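PDB 2IY9: subtilase cytotoxin subunit A from Escherichia coli, which is the protease subunit of an AB5 toxin and cleaves the host endoplasmic reticulum chaperone BiP, provoking ER stress and eventual cell death. Local coordinates for residues Ser125-Val137 against Val161-Arg175. Sequence-based numbering, arbitrary orientation.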
loop_
_atom_site.group_PDB
_atom_site.type_symbol
_atom_site.label_atom_id
_atom_site.label_comp_id
_atom_site.label_asym_id
_atom_site.label_seq_id
_atom_site.Cartn_x
_atom_site.Cartn_y
_atom_site.Cartn_z
ATOM N N SER A 125 3.870 -13.304 11.574
ATOM C CA SER A 125 2.507 -12.794 11.690
ATOM C C SER A 125 2.039 -12.183 10.368
ATOM O O SER A 125 0.895 -12.399 9.951
ATOM C CB SER A 125 2.407 -11.778 12.830
ATOM O OG SER A 125 3.341 -10.733 12.655
ATOM N N TRP A 126 2.943 -11.440 9.725
ATOM C CA TRP A 126 2.753 -10.911 8.372
ATOM C C TRP A 126 2.273 -12.002 7.418
ATOM O O TRP A 126 1.303 -11.803 6.675
ATOM C CB TRP A 126 4.058 -10.310 7.830
ATOM C CG TRP A 126 4.649 -9.237 8.682
ATOM C CD1 TRP A 126 5.595 -9.392 9.657
ATOM C CD2 TRP A 126 4.344 -7.839 8.639
ATOM N NE1 TRP A 126 5.895 -8.177 10.224
ATOM C CE2 TRP A 126 5.139 -7.206 9.623
ATOM C CE3 TRP A 126 3.470 -7.058 7.870
ATOM C CZ2 TRP A 126 5.085 -5.827 9.862
ATOM C CZ3 TRP A 126 3.424 -5.681 8.104
ATOM C CH2 TRP A 126 4.222 -5.085 9.096
ATOM N N ILE A 127 2.952 -13.149 7.446
ATOM C CA ILE A 127 2.595 -14.288 6.592
ATOM C C ILE A 127 1.273 -14.941 6.996
ATOM O O ILE A 127 0.448 -15.242 6.131
ATOM C CB ILE A 127 3.759 -15.315 6.487
ATOM C CG1 ILE A 127 4.944 -14.646 5.771
ATOM C CG2 ILE A 127 3.309 -16.593 5.762
ATOM C CD1 ILE A 127 6.296 -15.300 5.992
ATOM N N ARG A 128 1.060 -15.143 8.297
ATOM C CA ARG A 128 -0.210 -15.693 8.781
ATOM C C ARG A 128 -1.402 -14.830 8.359
ATOM O O ARG A 128 -2.458 -15.351 7.986
ATOM C CB ARG A 128 -0.204 -15.871 10.302
ATOM C CG ARG A 128 0.896 -16.787 10.839
ATOM C CD ARG A 128 0.883 -18.185 10.226
ATOM N NE ARG A 128 2.176 -18.825 10.473
ATOM C CZ ARG A 128 3.124 -19.027 9.562
ATOM N NH1 ARG A 128 2.941 -18.686 8.290
ATOM N NH2 ARG A 128 4.260 -19.602 9.924
ATOM N N ALA A 129 -1.217 -13.513 8.418
ATOM C CA ALA A 129 -2.243 -12.553 8.004
ATOM C C ALA A 129 -2.649 -12.778 6.562
ATOM O O ALA A 129 -3.843 -12.801 6.254
ATOM C CB ALA A 129 -1.747 -11.128 8.200
ATOM N N ILE A 130 -1.649 -12.968 5.694
ATOM C CA ILE A 130 -1.877 -13.144 4.264
ATOM C C ILE A 130 -2.466 -14.527 3.958
ATOM O O ILE A 130 -3.418 -14.637 3.191
ATOM C CB ILE A 130 -0.592 -12.895 3.432
ATOM C CG1 ILE A 130 -0.164 -11.424 3.516
ATOM C CG2 ILE A 130 -0.833 -13.248 1.961
ATOM C CD1 ILE A 130 1.285 -11.177 3.044
ATOM N N GLU A 131 -1.909 -15.571 4.574
ATOM C CA GLU A 131 -2.467 -16.929 4.452
ATOM C C GLU A 131 -3.951 -16.959 4.803
ATOM O O GLU A 131 -4.719 -17.721 4.214
ATOM C CB GLU A 131 -1.735 -17.923 5.360
ATOM C CG GLU A 131 -0.318 -18.281 4.940
ATOM C CD GLU A 131 0.427 -19.068 6.022
ATOM O OE1 GLU A 131 -0.082 -19.178 7.161
ATOM O OE2 GLU A 131 1.528 -19.574 5.737
ATOM N N SER A 132 -4.339 -16.151 5.785
ATOM C CA SER A 132 -5.736 -16.077 6.231
ATOM C C SER A 132 -6.650 -15.520 5.136
ATOM O O SER A 132 -7.751 -16.045 4.899
ATOM C CB SER A 132 -5.846 -15.272 7.534
ATOM O OG SER A 132 -7.203 -15.046 7.872
ATOM N N ILE A 133 -6.186 -14.486 4.438
ATOM C CA ILE A 133 -6.901 -13.994 3.256
ATOM C C ILE A 133 -6.998 -15.081 2.186
ATOM O O ILE A 133 -8.078 -15.351 1.636
ATOM C CB ILE A 133 -6.218 -12.763 2.625
ATOM C CG1 ILE A 133 -6.106 -11.622 3.638
ATOM C CG2 ILE A 133 -7.008 -12.301 1.376
ATOM C CD1 ILE A 133 -5.178 -10.475 3.209
ATOM N N MET A 134 -5.856 -15.691 1.895
ATOM C CA MET A 134 -5.741 -16.603 0.766
ATOM C C MET A 134 -6.627 -17.835 0.867
ATOM O O MET A 134 -7.104 -18.327 -0.157
ATOM C CB MET A 134 -4.283 -17.002 0.551
ATOM C CG MET A 134 -3.411 -15.840 0.076
ATOM S SD MET A 134 -1.682 -16.302 -0.082
ATOM C CE MET A 134 -1.690 -17.190 -1.635
ATOM N N SER A 135 -6.860 -18.311 2.089
ATOM C CA SER A 135 -7.672 -19.508 2.314
ATOM C C SER A 135 -9.166 -19.226 2.551
ATOM O O SER A 135 -9.955 -20.154 2.751
ATOM C CB SER A 135 -7.110 -20.315 3.484
ATOM O OG SER A 135 -7.319 -19.631 4.703
ATOM N N ASN A 136 -9.543 -17.950 2.536
ATOM C CA ASN A 136 -10.926 -17.546 2.786
ATOM C C ASN A 136 -11.710 -17.464 1.479
ATOM O O ASN A 136 -11.625 -16.462 0.779
ATOM C CB ASN A 136 -10.944 -16.196 3.541
ATOM C CG ASN A 136 -12.343 -15.791 4.033
ATOM O OD1 ASN A 136 -13.376 -16.278 3.549
ATOM N ND2 ASN A 136 -12.371 -14.892 5.006
ATOM N N VAL A 137 -12.464 -18.523 1.146
ATOM C CA VAL A 137 -13.265 -18.548 -0.082
ATOM C C VAL A 137 -14.565 -17.761 0.033
ATOM O O VAL A 137 -15.280 -17.604 -0.958
ATOM C CB VAL A 137 -13.615 -19.993 -0.601
ATOM C CG1 VAL A 137 -12.391 -20.699 -1.146
ATOM C CG2 VAL A 137 -14.341 -20.827 0.458
ATOM N N VAL A 161 9.647 -19.047 3.192
ATOM C CA VAL A 161 8.201 -18.985 3.483
ATOM C C VAL A 161 7.541 -17.850 2.690
ATOM O O VAL A 161 6.480 -18.046 2.104
ATOM C CB VAL A 161 7.890 -18.864 5.003
ATOM C CG1 VAL A 161 6.368 -18.844 5.257
ATOM C CG2 VAL A 161 8.507 -20.021 5.778
ATOM N N TRP A 162 8.189 -16.678 2.656
ATOM C CA TRP A 162 7.720 -15.548 1.853
ATOM C C TRP A 162 7.687 -15.870 0.352
ATOM O O TRP A 162 6.705 -15.598 -0.335
ATOM C CB TRP A 162 8.611 -14.322 2.068
ATOM C CG TRP A 162 8.206 -13.376 3.177
ATOM C CD1 TRP A 162 8.961 -13.017 4.259
ATOM C CD2 TRP A 162 6.978 -12.641 3.287
ATOM N NE1 TRP A 162 8.277 -12.114 5.035
ATOM C CE2 TRP A 162 7.059 -11.867 4.466
ATOM C CE3 TRP A 162 5.819 -12.567 2.510
ATOM C CZ2 TRP A 162 6.016 -11.030 4.889
ATOM C CZ3 TRP A 162 4.783 -11.738 2.932
ATOM C CH2 TRP A 162 4.890 -10.981 4.107
ATOM N N THR A 163 8.775 -16.444 -0.153
ATOM C CA THR A 163 8.904 -16.708 -1.580
ATOM C C THR A 163 7.891 -17.758 -2.063
ATOM O O THR A 163 7.311 -17.625 -3.145
ATOM C CB THR A 163 10.366 -17.076 -1.926
ATOM O OG1 THR A 163 11.175 -15.896 -1.816
ATOM C CG2 THR A 163 10.483 -17.619 -3.319
ATOM N N GLU A 164 7.662 -18.789 -1.255
ATOM C CA GLU A 164 6.632 -19.780 -1.581
ATOM C C GLU A 164 5.246 -19.114 -1.667
ATOM O O GLU A 164 4.505 -19.312 -2.639
ATOM C CB GLU A 164 6.632 -20.919 -0.549
ATOM C CG GLU A 164 5.829 -22.164 -0.972
ATOM C CD GLU A 164 4.316 -21.995 -0.824
ATOM O OE1 GLU A 164 3.868 -21.339 0.150
ATOM O OE2 GLU A 164 3.569 -22.512 -1.692
ATOM N N LEU A 165 4.919 -18.311 -0.658
ATOM C CA LEU A 165 3.597 -17.670 -0.567
ATOM C C LEU A 165 3.358 -16.699 -1.719
ATOM O O LEU A 165 2.287 -16.696 -2.325
ATOM C CB LEU A 165 3.427 -16.944 0.776
ATOM C CG LEU A 165 2.045 -16.304 0.963
ATOM C CD1 LEU A 165 1.542 -16.429 2.374
ATOM C CD2 LEU A 165 2.054 -14.843 0.505
ATOM N N LEU A 166 4.351 -15.869 -2.011
ATOM C CA LEU A 166 4.185 -14.841 -3.039
ATOM C C LEU A 166 4.118 -15.427 -4.445
ATOM O O LEU A 166 3.319 -14.977 -5.271
ATOM C CB LEU A 166 5.276 -13.771 -2.916
ATOM C CG LEU A 166 5.239 -13.009 -1.574
ATOM C CD1 LEU A 166 6.517 -12.227 -1.371
ATOM C CD2 LEU A 166 4.033 -12.077 -1.469
ATOM N N SER A 167 4.946 -16.433 -4.727
ATOM C CA SER A 167 4.889 -17.070 -6.054
ATOM C C SER A 167 3.555 -17.798 -6.243
ATOM O O SER A 167 2.991 -17.764 -7.331
ATOM C CB SER A 167 6.077 -18.004 -6.304
ATOM O OG SER A 167 6.090 -19.062 -5.362
ATOM N N ARG A 168 3.041 -18.409 -5.173
ATOM C CA ARG A 168 1.700 -19.021 -5.186
ATOM C C ARG A 168 0.589 -17.985 -5.411
ATOM O O ARG A 168 -0.282 -18.181 -6.266
ATOM C CB ARG A 168 1.443 -19.805 -3.888
ATOM C CG ARG A 168 0.149 -20.635 -3.870
ATOM C CD ARG A 168 0.218 -21.758 -2.818
ATOM N NE ARG A 168 -0.079 -21.330 -1.446
ATOM C CZ ARG A 168 0.805 -20.788 -0.618
ATOM N NH1 ARG A 168 2.038 -20.559 -1.027
ATOM N NH2 ARG A 168 0.462 -20.453 0.615
ATOM N N MET A 169 0.619 -16.880 -4.659
ATOM C CA MET A 169 -0.360 -15.805 -4.876
ATOM C C MET A 169 -0.264 -15.307 -6.317
ATOM O O MET A 169 -1.274 -15.012 -6.939
ATOM C CB MET A 169 -0.168 -14.651 -3.888
ATOM C CG MET A 169 -1.056 -13.413 -4.171
ATOM S SD MET A 169 -0.816 -12.019 -3.046
ATOM C CE MET A 169 0.697 -12.560 -2.262
ATOM N N GLY A 170 0.957 -15.242 -6.847
ATOM C CA GLY A 170 1.181 -14.829 -8.235
ATOM C C GLY A 170 0.473 -15.748 -9.213
ATOM O O GLY A 170 -0.251 -15.291 -10.102
ATOM N N ARG A 171 0.666 -17.049 -9.030
ATOM C CA ARG A 171 -0.008 -18.047 -9.855
ATOM C C ARG A 171 -1.534 -17.930 -9.801
ATOM O O ARG A 171 -2.203 -18.062 -10.823
ATOM C CB ARG A 171 0.452 -19.447 -9.479
ATOM C CG ARG A 171 1.808 -19.787 -10.068
ATOM C CD ARG A 171 2.189 -21.240 -9.838
ATOM N NE ARG A 171 2.236 -21.607 -8.423
ATOM C CZ ARG A 171 3.271 -21.397 -7.610
ATOM N NH1 ARG A 171 4.371 -20.788 -8.040
ATOM N NH2 ARG A 171 3.195 -21.793 -6.355
ATOM N N ASN A 172 -2.066 -17.643 -8.617
ATOM C CA ASN A 172 -3.509 -17.465 -8.412
ATOM C C ASN A 172 -4.069 -16.280 -9.191
ATOM O O ASN A 172 -5.222 -16.296 -9.617
ATOM C CB ASN A 172 -3.817 -17.305 -6.917
ATOM C CG ASN A 172 -3.444 -18.539 -6.101
ATOM O OD1 ASN A 172 -3.200 -19.614 -6.654
ATOM N ND2 ASN A 172 -3.382 -18.380 -4.783
ATOM N N ASN A 173 -3.240 -15.246 -9.351
ATOM C CA ASN A 173 -3.569 -14.100 -10.192
ATOM C C ASN A 173 -4.845 -13.358 -9.757
ATOM O O ASN A 173 -5.588 -12.826 -10.584
ATOM C CB ASN A 173 -3.659 -14.546 -11.662
ATOM C CG ASN A 173 -3.446 -13.401 -12.632
ATOM O OD1 ASN A 173 -2.974 -12.326 -12.249
ATOM N ND2 ASN A 173 -3.804 -13.622 -13.895
ATOM N N ASP A 174 -5.100 -13.342 -8.452
ATOM C CA ASP A 174 -6.342 -12.772 -7.932
ATOM C C ASP A 174 -6.126 -11.552 -7.042
ATOM O O ASP A 174 -6.952 -10.634 -7.029
ATOM C CB ASP A 174 -7.189 -13.835 -7.217
ATOM C CG ASP A 174 -6.409 -14.616 -6.159
ATOM O OD1 ASP A 174 -5.176 -14.421 -6.012
ATOM O OD2 ASP A 174 -7.049 -15.440 -5.468
ATOM N N ARG A 175 -5.018 -11.528 -6.311
ATOM C CA ARG A 175 -4.797 -10.460 -5.322
ATOM C C ARG A 175 -3.456 -9.768 -5.518
ATOM O O ARG A 175 -2.525 -10.344 -6.096
ATOM C CB ARG A 175 -4.892 -11.009 -3.896
ATOM C CG ARG A 175 -6.174 -11.775 -3.621
ATOM C CD ARG A 175 -6.283 -12.226 -2.157
ATOM N NE ARG A 175 -7.389 -13.164 -2.002
ATOM C CZ ARG A 175 -8.661 -12.809 -1.833
ATOM N NH1 ARG A 175 -9.002 -11.530 -1.770
ATOM N NH2 ARG A 175 -9.592 -13.744 -1.704
HETATM O O HOH W 1 2.070 -20.046 3.228
HETATM O O HOH W 2 -9.317 -16.411 -0.982
#
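Val161 starts the contact at its solvent-side margin, laying CG1 3.6 Å from CD1 of Ile127. One residue on, Trp162 turns its indole under the same isoleucine: Ile127 CG1 stands over the centre of the six-membered ring, 3.6 Å from the centroid and only 8° off the normal, a clear CH-pi contact. CG1 of Ile127 lies anti to its carbonyl carbon (chi1 -65°), which sends the ethyl branch over the indole while CG2 goes to Leu165. Ile130 takes the rim of that ring instead, its CD1 near the ring plane and 3.5 Å from Trp162 CZ3; CB of Trp126 packs by CZ2, and Trp198 meets the indole as well. Leu165 is a knob in the hole formed by Ile127, Ile130, Glu131 and Met134, with CD1 against Glu131 CG and CD2 3.6 Å from Ile130 CG2. Residues 125-134 and 161-172 run nearly parallel, their axes 23° apart in direction and 10.9 Å apart at closest approach, as neighbours on one face of the parallel sheet in the subtilase alpha/beta fold; Ile130 reaches down to strands 147-149 and 176-180, Trp126 to strand 47-52, near Asp52, inferred to belong to the charge relay system. Arg168, its guanidinium somewhat uncertainly placed, is linked through a water that accepts from NH2 and donates to Glu131 OE2, an oxygen also paired with Arg128 NH1. Further along, the methyl of Met134, swung round by a bend at its last torsion, rests 3.7 Å from Met169 CB and beside Asn172 ND2. Past Asn173, the first residue to leave the helix, Arg175 stretches back across: CG2 of Ile133 sits over one guanidinium face, offset toward the rim near NE, NH2 gives a 2.8 Å hydrogen bond to a water lying by the carbonyls of Ile133 and Asn136, and NH1 bonds to the carbonyl of Glu143.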